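Local coordinates for DegV family protein (Corynebacterium glutamicum, PDB 3EGL) that binds long-chain fatty acids such as palmitate and may take part in lipid transport or fatty acid metabolism, at residues R40-L45 and A248-P253. Sequence-based numbering, arbitrary orientation.
With PLM (palmitic acid), chain D.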
# COMPACT_ATOMS: atom_id res chain seq x y z
N ARG A 40 -7.01 -6.64 19.54
CA ARG A 40 -5.81 -6.41 18.79
C ARG A 40 -5.68 -4.92 18.54
O ARG A 40 -6.68 -4.23 18.34
CB ARG A 40 -5.82 -7.20 17.49
CG ARG A 40 -5.34 -8.59 17.70
CD ARG A 40 -5.24 -9.36 16.43
NE ARG A 40 -4.86 -10.75 16.69
CZ ARG A 40 -5.68 -11.69 17.18
NH1 ARG A 40 -6.95 -11.40 17.49
NH2 ARG A 40 -5.23 -12.92 17.37
N SER A 41 -4.45 -4.42 18.60
CA SER A 41 -4.20 -3.06 18.14
C SER A 41 -2.86 -2.99 17.42
O SER A 41 -2.10 -3.97 17.38
CB SER A 41 -4.26 -2.04 19.27
OG SER A 41 -3.31 -2.38 20.24
N THR A 42 -2.60 -1.82 16.85
CA THR A 42 -1.48 -1.66 15.97
C THR A 42 -0.70 -0.41 16.27
O THR A 42 -1.17 0.50 16.92
CB THR A 42 -1.89 -1.68 14.47
OG1 THR A 42 -2.50 -0.43 14.10
CG2 THR A 42 -2.84 -2.85 14.18
N SER A 43 0.50 -0.35 15.73
CA SER A 43 1.42 0.70 16.04
C SER A 43 2.32 0.94 14.82
O SER A 43 2.77 0.00 14.15
CB SER A 43 2.21 0.19 17.21
OG SER A 43 3.12 1.13 17.61
N GLY A 44 2.58 2.20 14.51
CA GLY A 44 3.55 2.53 13.47
C GLY A 44 4.98 2.23 13.89
O GLY A 44 5.23 1.78 15.02
N LEU A 45 5.92 2.43 12.98
CA LEU A 45 7.33 2.22 13.30
C LEU A 45 7.88 3.43 14.00
O LEU A 45 7.55 4.56 13.61
CB LEU A 45 8.12 2.02 12.03
CG LEU A 45 7.77 0.71 11.31
CD1 LEU A 45 8.38 0.69 9.91
CD2 LEU A 45 8.18 -0.51 12.16
N ALA A 248 -5.11 -5.93 8.50
CA ALA A 248 -6.27 -6.81 8.64
C ALA A 248 -6.95 -6.52 9.95
O ALA A 248 -8.20 -6.61 10.06
CB ALA A 248 -5.88 -8.28 8.56
N VAL A 249 -6.16 -6.09 10.93
CA VAL A 249 -6.73 -5.62 12.18
C VAL A 249 -7.81 -4.54 11.92
O VAL A 249 -8.87 -4.53 12.58
CB VAL A 249 -5.68 -5.05 13.13
CG1 VAL A 249 -6.37 -4.38 14.32
CG2 VAL A 249 -4.63 -6.12 13.57
N HIS A 250 -7.56 -3.63 10.97
CA HIS A 250 -8.45 -2.52 10.76
C HIS A 250 -9.43 -2.69 9.61
O HIS A 250 -10.41 -1.96 9.52
CB HIS A 250 -7.65 -1.23 10.58
CG HIS A 250 -6.78 -0.90 11.76
ND1 HIS A 250 -7.29 -0.63 13.02
CD2 HIS A 250 -5.43 -0.78 11.87
CE1 HIS A 250 -6.29 -0.37 13.85
NE2 HIS A 250 -5.15 -0.47 13.18
N SER A 251 -9.15 -3.63 8.70
CA SER A 251 -10.10 -3.93 7.63
C SER A 251 -11.14 -4.96 8.07
O SER A 251 -12.24 -4.95 7.57
CB SER A 251 -9.39 -4.48 6.40
OG SER A 251 -8.77 -5.75 6.66
N GLY A 252 -10.80 -5.84 8.99
CA GLY A 252 -11.67 -6.93 9.37
C GLY A 252 -11.59 -8.09 8.39
O GLY A 252 -10.99 -7.94 7.33
N PRO A 253 -12.18 -9.25 8.74
CA PRO A 253 -12.20 -10.39 7.84
C PRO A 253 -13.13 -10.16 6.62
O PRO A 253 -14.06 -9.35 6.70
CB PRO A 253 -12.71 -11.57 8.71
CG PRO A 253 -13.26 -10.97 9.95
CD PRO A 253 -12.88 -9.50 10.02
C1 PLM D . -0.33 1.98 12.60
O1 PLM D . 0.01 3.14 12.31
O2 PLM D . -0.88 1.78 13.70
C2 PLM D . -0.13 0.82 11.67
C3 PLM D . -0.99 1.05 10.43
C4 PLM D . -2.46 0.77 10.57
C5 PLM D . -3.13 1.50 9.41
C6 PLM D . -4.60 1.19 9.30
C7 PLM D . -5.18 1.99 8.15
C8 PLM D . -6.53 1.49 7.64
C9 PLM D . -6.35 0.21 6.82
CA PLM D . -7.51 -0.02 5.83
CB PLM D . -7.60 -1.47 5.36
CC PLM D . -6.38 -2.02 4.60
CD PLM D . -6.54 -1.80 3.10
CE PLM D . -5.78 -2.81 2.27
CF PLM D . -4.61 -2.16 1.53
CG PLM D . -4.93 -1.72 0.10
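Thr42 and His250 meet through one hydrogen bond that belongs to a relay ending on the palmitate head group. His250 NE2 donates to Thr42 OG1 at 2.8 Å, and the hydroxyl lies at the edge of the imidazole, only 7° out of the ring plane. Thr42 OG1 in turn donates to palmitate O2, also at 2.8 Å, so the threonine hydroxyl is gripped twice and its own proton is committed to the carboxylate. Drawing on the histidine as donor should make that hydroxyl a better donor to the fatty acid. The same ring touches the lipid chain: His250 CD2 lies 3.3 Å from palmitate C6, and the next residue, Ser251, touches the alkyl tail with its CB. With chi1 of Thr42 at 76°, OG1 sits between the backbone N and the carbonyl carbon, while CG2, set beside the backbone N, is left to meet Val249. Here the packing is close: Thr42 CG2 comes tip to tip against the valine, 3.7 Å from Val249 CB, with both valine methyls almost as near. Val249 CG1 also lies over the centre of one imidazole face, 4.0 Å above its plane, so that the valine backs that face of the ring. Toward Arg40 the interface thins out into a looser, solvent-facing rim, where Arg40 CB stands 4.2 Å from Val249 CG2 and the extended side chain carries its guanidinium away from the helix. Ser76 OG is also hydrogen-bonded to the palmitate, and Ser152 and Arg154 pack on His250. The contact thus bridges the two halves of the DegV fold across the lipid site: strand 40-43, an outermost strand paired antiparallel with strand 26-35, faces the last turn of helix 245-251, which leads through Gly252 into strand 255-261 of the second sheet.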